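Local structure of acyl-CoA dehydrogenase (Geobacillus kaustophilus, 2PG0) at residues T6-H14 and R302-M313; G40-A48 and T162-I170. The protein is an FAD-dependent acyl-CoA dehydrogenase that probably introduces an alpha-beta double bond into acyl chains. All blocks are in the same frame, centred on the assembly; numbering follows the deposited sequence.

Two separate places where early chain meets later chain are described, their centres about 30 Å apart and their nearest atoms about 17 Å apart, on opposite sides of the centre of the chain. Contact 1 joins the N-terminal loop before helix 12-28 to the C-terminal end of helix 285-313. Contact 2, both of whose segments fall between those of contact 1 in sequence, joins the loop and helix start at 40-48 to segment 162-170, a loop that runs into strand 169-175. The N-terminal part of the chain is thereby fastened twice: to the C-terminal helical domain in contact 1, beside a subunit interface, and to the middle beta domain in contact 2, next to the flavin.

Contact 1: T6-H14 and R302-M313; sequences TARYLREEH and RTFVDRVIEEHM
Y9 packs against one side of helix 285-313 near its C-terminal end, making a mixed apolar and polar contact between the N-terminal loop and the C-terminal helical domain. Over one ring face lies I309 CG2, 3.6 Å from the ring centroid and 10° off its normal, a CH-pi contact. M313 SD adds an oblique Met-aromatic approach and meets Y9 CB at 3.8 Å. The ring is directed by a chi1 of 60°, which sets CG between the backbone N and the carbonyl carbon and lets OH reach the helix.

There Y9 OH donates to D306 OD1 at 2.6 Å, from above the carboxylate plane. R302 NH1 reaches the same D306 OD1 from the opposite face at 3.1 Å, in a salt bridge, so two donors grip one oxygen; the R302 guanidinium is also paired with E261 and E79. A7 CB rests 3.2 Å from D306 OD2. One turn on, R8 N, within the A7-L10 type I turn, donates to E310 OE2 at 3.1 Å, on its anti side but tilted 33° from the carboxylate plane.

R307 hydrogen-bonds to T6 O of the second subunit, placing the contact beside a subunit interface. V75 of helix 71-84 also touches Y9, while I254 of helix 237-273 packs on I309.

Contact 2: G40-A48 and T162-I170; sequences GIIPRSFWA and TNGIHADLI. With FAD (flavin-adenine dinucleotide), chain C.
The H166 imidazole lies between I41 and R44, whose aliphatic carbons take opposite faces of the ring. I41 CD1 is 3.6 Å from the H166 ring centroid, and R44 CD sits 3.8 Å from that centroid on the other side; both are CH-pi contacts displaced toward the rim. I41 reaches it with CG1 anti to the backbone N (chi1 -165°), and CD1 also meets I165 CG2.

Hydrogen bonding fixes the ring's rotation. H166 NE2 donates to I42 O at 2.7 Å, nearly along the C=O axis and close to the imidazole plane, while H166 ND1 shares a hydrogen bond of 2.8 Å with the oxygen of a water, which also weakly accepts from R44 NH1. Replacing H166 by alanine is likely to leave I42 O without this donor and to open a gap between I41 and R44.

The charged part belongs to R44, bent at chi2 and chi3 so that it passes H166 and turns its guanidinium to D168. R44 NH2 meets D168 OD2 at 2.8 Å in a salt bridge whose hydrogen bonds are weak; R194 is a second partner of D168.

At the flavin, T162 N donates to FAD O4 at 3.0 Å and T162 OG1 to FAD N5 at 3.0 Å, so the same loop that meets the N-terminal domain holds the flavin at its O4 and N5 atoms. Next to T162, N163 OD1 lies 3.9 Å from W47 CZ2 and accepts from Q213.

I91 of helix 89-105 packs on W47, and L93 of that helix on T162 and N163, while strand 125-128 runs parallel to strand 169-175, which this loop enters.

Contact 1: T6-H14 and R302-M313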
# COMPACT_ATOMS: atom_id res chain seq x y z
N THR A 6 8.51 -20.13 -19.69
CA THR A 6 9.49 -21.17 -19.26
C THR A 6 10.85 -20.53 -18.92
O THR A 6 11.25 -19.53 -19.53
CB THR A 6 9.69 -22.27 -20.32
OG1 THR A 6 10.33 -21.72 -21.48
CG2 THR A 6 8.34 -22.88 -20.72
N ALA A 7 11.51 -21.13 -17.94
CA ALA A 7 12.85 -20.73 -17.50
C ALA A 7 13.88 -21.75 -17.97
O ALA A 7 13.69 -22.97 -17.81
CB ALA A 7 12.90 -20.61 -16.00
N ARG A 8 14.98 -21.24 -18.51
CA ARG A 8 15.95 -22.01 -19.27
C ARG A 8 16.85 -22.94 -18.46
O ARG A 8 17.61 -23.70 -19.05
CB ARG A 8 16.83 -21.09 -20.11
CG ARG A 8 16.07 -20.14 -21.01
CD ARG A 8 16.95 -19.59 -22.11
NE ARG A 8 16.39 -18.35 -22.66
CZ ARG A 8 16.48 -17.98 -23.94
NH1 ARG A 8 17.13 -18.73 -24.83
NH2 ARG A 8 15.93 -16.83 -24.32
N TYR A 9 16.79 -22.89 -17.14
CA TYR A 9 17.72 -23.70 -16.35
C TYR A 9 17.25 -25.15 -16.15
O TYR A 9 18.03 -25.99 -15.71
CB TYR A 9 18.09 -23.04 -15.01
CG TYR A 9 16.92 -22.77 -14.09
CD1 TYR A 9 16.47 -23.73 -13.19
CD2 TYR A 9 16.26 -21.53 -14.11
CE1 TYR A 9 15.40 -23.49 -12.34
CE2 TYR A 9 15.19 -21.28 -13.26
CZ TYR A 9 14.76 -22.26 -12.38
OH TYR A 9 13.69 -22.03 -11.54
N LEU A 10 15.99 -25.43 -16.48
CA LEU A 10 15.46 -26.79 -16.35
C LEU A 10 15.42 -27.49 -17.69
O LEU A 10 14.84 -26.98 -18.66
CB LEU A 10 14.06 -26.79 -15.72
CG LEU A 10 13.89 -26.22 -14.31
CD1 LEU A 10 12.42 -26.14 -13.95
CD2 LEU A 10 14.67 -27.01 -13.25
N ARG A 11 16.05 -28.66 -17.76
CA ARG A 11 15.90 -29.53 -18.93
C ARG A 11 15.10 -30.78 -18.58
O ARG A 11 14.70 -30.97 -17.43
CB ARG A 11 17.25 -29.84 -19.56
CG ARG A 11 18.28 -30.46 -18.64
CD ARG A 11 19.67 -30.42 -19.29
NE ARG A 11 20.21 -29.06 -19.28
CZ ARG A 11 21.09 -28.61 -18.38
NH1 ARG A 11 21.55 -29.41 -17.42
NH2 ARG A 11 21.52 -27.36 -18.46
N GLU A 12 14.86 -31.64 -19.57
CA GLU A 12 14.07 -32.84 -19.36
C GLU A 12 14.51 -33.66 -18.14
O GLU A 12 13.66 -34.13 -17.38
CB GLU A 12 14.01 -33.70 -20.63
CG GLU A 12 12.88 -34.74 -20.65
CD GLU A 12 11.49 -34.15 -20.40
OE1 GLU A 12 11.21 -33.01 -20.84
OE2 GLU A 12 10.66 -34.83 -19.76
N GLU A 13 15.82 -33.82 -17.95
CA GLU A 13 16.36 -34.56 -16.80
C GLU A 13 15.89 -34.00 -15.44
O GLU A 13 15.65 -34.77 -14.49
CB GLU A 13 17.89 -34.66 -16.85
CG GLU A 13 18.63 -33.39 -16.46
CD GLU A 13 20.10 -33.44 -16.77
OE1 GLU A 13 20.91 -33.59 -15.82
OE2 GLU A 13 20.46 -33.32 -17.96
N HIS A 14 15.76 -32.68 -15.35
CA HIS A 14 15.28 -32.01 -14.14
C HIS A 14 13.79 -32.24 -13.96
O HIS A 14 13.30 -32.37 -12.83
CB HIS A 14 15.60 -30.51 -14.16
CG HIS A 14 17.07 -30.21 -14.26
ND1 HIS A 14 17.65 -29.69 -15.39
CD2 HIS A 14 18.07 -30.36 -13.36
CE1 HIS A 14 18.95 -29.53 -15.19
NE2 HIS A 14 19.23 -29.92 -13.96
N ARG A 302 8.33 -14.93 -9.88
CA ARG A 302 8.79 -16.16 -10.54
C ARG A 302 9.75 -15.83 -11.69
O ARG A 302 10.82 -16.44 -11.80
CB ARG A 302 7.59 -16.98 -11.05
CG ARG A 302 7.95 -18.26 -11.86
CD ARG A 302 9.04 -19.13 -11.19
NE ARG A 302 8.62 -19.78 -9.94
CZ ARG A 302 9.41 -20.54 -9.19
NH1 ARG A 302 10.68 -20.75 -9.54
NH2 ARG A 302 8.94 -21.09 -8.08
N THR A 303 9.37 -14.87 -12.52
CA THR A 303 10.22 -14.44 -13.63
C THR A 303 11.56 -13.89 -13.13
O THR A 303 12.61 -14.20 -13.70
CB THR A 303 9.49 -13.41 -14.52
OG1 THR A 303 8.23 -13.96 -14.93
CG2 THR A 303 10.31 -13.06 -15.77
N PHE A 304 11.52 -13.10 -12.06
CA PHE A 304 12.73 -12.49 -11.52
C PHE A 304 13.65 -13.53 -10.87
O PHE A 304 14.85 -13.59 -11.17
CB PHE A 304 12.39 -11.37 -10.53
CG PHE A 304 13.55 -10.50 -10.17
CD1 PHE A 304 13.97 -9.49 -11.03
CD2 PHE A 304 14.23 -10.69 -8.97
CE1 PHE A 304 15.05 -8.67 -10.71
CE2 PHE A 304 15.32 -9.87 -8.63
CZ PHE A 304 15.72 -8.86 -9.50
N VAL A 305 13.10 -14.36 -9.98
CA VAL A 305 13.94 -15.37 -9.31
C VAL A 305 14.55 -16.35 -10.32
O VAL A 305 15.71 -16.74 -10.18
CB VAL A 305 13.19 -16.09 -8.16
CG1 VAL A 305 12.21 -17.13 -8.69
CG2 VAL A 305 14.19 -16.72 -7.17
N ASP A 306 13.78 -16.70 -11.36
CA ASP A 306 14.25 -17.59 -12.41
C ASP A 306 15.43 -16.98 -13.17
O ASP A 306 16.40 -17.67 -13.49
CB ASP A 306 13.12 -17.93 -13.39
CG ASP A 306 12.24 -19.08 -12.91
OD1 ASP A 306 12.52 -19.69 -11.84
OD2 ASP A 306 11.25 -19.37 -13.61
N ARG A 307 15.35 -15.67 -13.43
CA ARG A 307 16.45 -14.97 -14.07
C ARG A 307 17.69 -14.93 -13.17
O ARG A 307 18.82 -15.15 -13.64
CB ARG A 307 16.03 -13.56 -14.51
CG ARG A 307 17.07 -12.80 -15.32
CD ARG A 307 17.36 -13.49 -16.65
NE ARG A 307 18.43 -12.79 -17.35
CZ ARG A 307 19.72 -13.07 -17.20
NH1 ARG A 307 20.09 -14.06 -16.40
NH2 ARG A 307 20.63 -12.38 -17.87
N VAL A 308 17.49 -14.65 -11.89
CA VAL A 308 18.59 -14.65 -10.92
C VAL A 308 19.25 -16.03 -10.81
O VAL A 308 20.47 -16.12 -10.77
CB VAL A 308 18.13 -14.09 -9.54
CG1 VAL A 308 19.22 -14.26 -8.50
CG2 VAL A 308 17.76 -12.61 -9.67
N ILE A 309 18.45 -17.10 -10.76
CA ILE A 309 18.99 -18.48 -10.80
C ILE A 309 19.93 -18.65 -12.01
O ILE A 309 21.06 -19.10 -11.86
CB ILE A 309 17.87 -19.56 -10.79
CG1 ILE A 309 17.20 -19.63 -9.41
CG2 ILE A 309 18.41 -20.94 -11.20
CD1 ILE A 309 15.84 -20.33 -9.41
N GLU A 310 19.47 -18.25 -13.20
CA GLU A 310 20.27 -18.33 -14.42
C GLU A 310 21.60 -17.59 -14.31
O GLU A 310 22.66 -18.15 -14.62
CB GLU A 310 19.46 -17.83 -15.63
CG GLU A 310 18.30 -18.73 -16.03
CD GLU A 310 17.40 -18.11 -17.09
OE1 GLU A 310 17.80 -17.08 -17.68
OE2 GLU A 310 16.30 -18.65 -17.34
N GLU A 311 21.55 -16.33 -13.86
CA GLU A 311 22.76 -15.54 -13.59
C GLU A 311 23.71 -16.23 -12.61
O GLU A 311 24.92 -16.31 -12.84
CB GLU A 311 22.39 -14.16 -13.02
CG GLU A 311 21.80 -13.20 -14.02
CD GLU A 311 22.77 -12.82 -15.12
OE1 GLU A 311 23.61 -11.91 -14.92
OE2 GLU A 311 22.67 -13.45 -16.19
N HIS A 312 23.15 -16.73 -11.51
CA HIS A 312 23.91 -17.44 -10.49
C HIS A 312 24.63 -18.65 -11.09
O HIS A 312 25.83 -18.84 -10.87
CB HIS A 312 22.97 -17.90 -9.37
CG HIS A 312 23.66 -18.49 -8.19
ND1 HIS A 312 24.65 -17.83 -7.49
CD2 HIS A 312 23.50 -19.69 -7.57
CE1 HIS A 312 25.07 -18.59 -6.50
NE2 HIS A 312 24.39 -19.72 -6.53
N MET A 313 23.90 -19.45 -11.86
CA MET A 313 24.43 -20.67 -12.47
C MET A 313 25.52 -20.38 -13.51
O MET A 313 26.42 -21.20 -13.73
CB MET A 313 23.30 -21.52 -13.05
CG MET A 313 22.40 -22.18 -11.99
SD MET A 313 21.09 -23.25 -12.64
CE MET A 313 22.08 -24.57 -13.37

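Contact 2: G40-A48 and T162-I170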
# COMPACT_ATOMS: atom_id res chain seq x y z
N GLY A 40 7.64 -31.60 17.04
CA GLY A 40 8.56 -30.47 17.07
C GLY A 40 9.88 -30.71 16.36
O GLY A 40 10.80 -29.88 16.42
N ILE A 41 9.96 -31.85 15.67
CA ILE A 41 11.19 -32.26 15.00
C ILE A 41 10.87 -33.29 13.91
O ILE A 41 9.91 -34.05 14.03
CB ILE A 41 12.24 -32.80 16.03
CG1 ILE A 41 13.65 -32.89 15.42
CG2 ILE A 41 11.77 -34.12 16.67
CD1 ILE A 41 14.78 -33.04 16.47
N ILE A 42 11.66 -33.27 12.84
CA ILE A 42 11.58 -34.25 11.76
C ILE A 42 12.57 -35.38 12.09
O ILE A 42 13.75 -35.12 12.35
CB ILE A 42 11.92 -33.61 10.38
CG1 ILE A 42 10.91 -32.49 10.05
CG2 ILE A 42 11.95 -34.68 9.26
CD1 ILE A 42 11.29 -31.64 8.83
N PRO A 43 12.11 -36.65 12.06
CA PRO A 43 12.98 -37.73 12.52
C PRO A 43 14.24 -37.89 11.66
O PRO A 43 14.20 -37.66 10.44
CB PRO A 43 12.09 -38.98 12.42
CG PRO A 43 11.01 -38.62 11.45
CD PRO A 43 10.80 -37.14 11.60
N ARG A 44 15.34 -38.25 12.32
CA ARG A 44 16.61 -38.60 11.67
C ARG A 44 16.43 -39.60 10.53
O ARG A 44 17.15 -39.55 9.54
CB ARG A 44 17.58 -39.21 12.68
CG ARG A 44 18.38 -38.25 13.52
CD ARG A 44 19.16 -37.25 12.66
NE ARG A 44 20.50 -37.70 12.26
CZ ARG A 44 21.63 -37.24 12.78
NH1 ARG A 44 21.61 -36.32 13.75
NH2 ARG A 44 22.79 -37.69 12.33
N SER A 45 15.50 -40.53 10.71
CA SER A 45 15.23 -41.56 9.70
C SER A 45 14.83 -40.96 8.35
O SER A 45 15.15 -41.52 7.30
CB SER A 45 14.17 -42.56 10.21
OG SER A 45 12.93 -41.91 10.43
N PHE A 46 14.15 -39.80 8.38
CA PHE A 46 13.81 -39.10 7.14
C PHE A 46 15.05 -38.61 6.39
O PHE A 46 15.13 -38.77 5.17
CB PHE A 46 12.84 -37.93 7.38
CG PHE A 46 12.47 -37.20 6.10
CD1 PHE A 46 11.53 -37.75 5.22
CD2 PHE A 46 13.09 -36.01 5.76
CE1 PHE A 46 11.20 -37.10 4.03
CE2 PHE A 46 12.76 -35.34 4.57
CZ PHE A 46 11.82 -35.89 3.70
N TRP A 47 15.99 -37.99 7.10
CA TRP A 47 17.27 -37.59 6.52
C TRP A 47 18.04 -38.78 5.94
O TRP A 47 18.66 -38.67 4.87
CB TRP A 47 18.13 -36.91 7.59
CG TRP A 47 17.68 -35.52 7.95
CD1 TRP A 47 16.64 -35.18 8.76
CD2 TRP A 47 18.28 -34.30 7.53
NE1 TRP A 47 16.55 -33.80 8.86
CE2 TRP A 47 17.55 -33.24 8.12
CE3 TRP A 47 19.38 -33.99 6.71
CZ2 TRP A 47 17.88 -31.89 7.91
CZ3 TRP A 47 19.70 -32.65 6.50
CH2 TRP A 47 18.95 -31.62 7.10
N ALA A 48 18.02 -39.90 6.65
CA ALA A 48 18.68 -41.12 6.21
C ALA A 48 18.07 -41.60 4.88
O ALA A 48 18.80 -42.03 3.99
CB ALA A 48 18.56 -42.21 7.27
N THR A 162 19.10 -23.13 13.00
CA THR A 162 18.32 -24.11 12.23
C THR A 162 19.07 -25.46 12.29
O THR A 162 20.30 -25.48 12.26
CB THR A 162 18.15 -23.63 10.77
OG1 THR A 162 17.43 -22.39 10.78
CG2 THR A 162 17.37 -24.64 9.92
N ASN A 163 18.33 -26.57 12.40
CA ASN A 163 18.94 -27.90 12.64
C ASN A 163 19.71 -27.93 13.96
O ASN A 163 20.66 -28.71 14.13
CB ASN A 163 19.90 -28.30 11.49
CG ASN A 163 19.20 -28.48 10.14
OD1 ASN A 163 17.99 -28.67 10.06
ND2 ASN A 163 19.99 -28.44 9.07
N GLY A 164 19.31 -27.08 14.90
CA GLY A 164 20.03 -26.92 16.17
C GLY A 164 20.14 -28.17 17.04
O GLY A 164 21.12 -28.32 17.78
N ILE A 165 19.14 -29.04 16.97
CA ILE A 165 19.16 -30.31 17.72
C ILE A 165 19.85 -31.43 16.93
O ILE A 165 20.72 -32.11 17.47
CB ILE A 165 17.74 -30.74 18.19
CG1 ILE A 165 17.10 -29.64 19.05
CG2 ILE A 165 17.78 -32.10 18.94
CD1 ILE A 165 17.94 -29.17 20.25
N HIS A 166 19.49 -31.59 15.65
CA HIS A 166 20.03 -32.70 14.85
C HIS A 166 21.49 -32.54 14.44
O HIS A 166 22.19 -33.54 14.25
CB HIS A 166 19.20 -32.92 13.57
CG HIS A 166 17.96 -33.74 13.78
ND1 HIS A 166 17.88 -34.75 14.72
CD2 HIS A 166 16.77 -33.72 13.14
CE1 HIS A 166 16.68 -35.30 14.66
NE2 HIS A 166 15.99 -34.69 13.70
N ALA A 167 21.96 -31.30 14.29
CA ALA A 167 23.26 -31.04 13.67
C ALA A 167 24.42 -31.73 14.38
O ALA A 167 24.57 -31.64 15.61
CB ALA A 167 23.51 -29.54 13.55
N ASP A 168 25.23 -32.43 13.59
CA ASP A 168 26.41 -33.15 14.05
C ASP A 168 27.68 -32.36 13.75
O ASP A 168 28.73 -32.59 14.36
CB ASP A 168 26.48 -34.51 13.36
CG ASP A 168 25.19 -35.28 13.46
OD1 ASP A 168 24.86 -35.74 14.57
OD2 ASP A 168 24.49 -35.41 12.42
N LEU A 169 27.58 -31.47 12.77
CA LEU A 169 28.66 -30.57 12.36
C LEU A 169 28.10 -29.16 12.34
O LEU A 169 27.14 -28.89 11.61
CB LEU A 169 29.15 -30.92 10.95
CG LEU A 169 29.95 -32.19 10.66
CD1 LEU A 169 30.44 -32.11 9.22
CD2 LEU A 169 31.13 -32.35 11.61
N ILE A 170 28.68 -28.26 13.12
CA ILE A 170 28.19 -26.88 13.13
C ILE A 170 29.32 -25.93 12.70
O ILE A 170 30.38 -25.90 13.33
CB ILE A 170 27.59 -26.48 14.52
CG1 ILE A 170 26.51 -27.46 14.98
CG2 ILE A 170 27.01 -25.07 14.47
CD1 ILE A 170 27.04 -28.67 15.78
PA FAD C . 18.21 -7.44 15.02
O1A FAD C . 18.36 -7.14 16.49
O2A FAD C . 19.53 -7.46 14.28
O5B FAD C . 17.21 -6.36 14.36
C5B FAD C . 15.92 -6.14 14.91
C4B FAD C . 15.14 -5.23 13.96
O4B FAD C . 15.86 -4.01 13.81
C3B FAD C . 15.03 -5.85 12.57
O3B FAD C . 13.78 -5.55 11.99
C2B FAD C . 16.10 -5.15 11.78
O2B FAD C . 15.86 -5.14 10.39
C1B FAD C . 16.08 -3.77 12.43
N9A FAD C . 17.34 -3.05 12.17
C8A FAD C . 18.59 -3.35 12.65
N7A FAD C . 19.47 -2.46 12.14
C5A FAD C . 18.79 -1.60 11.34
C6A FAD C . 19.20 -0.50 10.59
N6A FAD C . 20.50 -0.22 10.47
N1A FAD C . 18.27 0.20 9.85
C2A FAD C . 16.93 -0.17 9.87
N3A FAD C . 16.53 -1.25 10.63
C4A FAD C . 17.45 -1.96 11.35
N1 FAD C . 20.98 -17.36 12.40
C2 FAD C . 22.07 -18.15 12.11
O2 FAD C . 23.21 -17.69 12.21
N3 FAD C . 21.89 -19.47 11.71
C4 FAD C . 20.61 -19.99 11.61
O4 FAD C . 20.46 -21.17 11.26
C4X FAD C . 19.51 -19.19 11.89
N5 FAD C . 18.22 -19.70 11.79
C5X FAD C . 17.12 -18.92 12.10
C6 FAD C . 15.85 -19.47 12.01
C7 FAD C . 14.74 -18.69 12.31
C7M FAD C . 13.38 -19.33 12.19
C8 FAD C . 14.91 -17.35 12.71
C8M FAD C . 13.75 -16.45 13.06
C9 FAD C . 16.18 -16.81 12.81
C9A FAD C . 17.30 -17.58 12.50
N10 FAD C . 18.59 -17.05 12.58
C10 FAD C . 19.69 -17.86 12.29
C1' FAD C . 18.83 -15.60 12.92
C2' FAD C . 18.37 -14.56 11.89
O2' FAD C . 19.22 -14.46 10.76
C3' FAD C . 18.31 -13.21 12.60
O3' FAD C . 17.14 -13.23 13.39
C4' FAD C . 18.30 -11.99 11.67
O4' FAD C . 19.54 -11.83 11.00
C5' FAD C . 17.98 -10.70 12.43
O5' FAD C . 18.81 -10.56 13.56
P FAD C . 18.14 -10.26 14.99
O1P FAD C . 17.06 -11.28 15.28
O2P FAD C . 19.20 -10.25 16.06
O3P FAD C . 17.42 -8.83 14.84
O HOH W 1 19.67 -36.22 16.28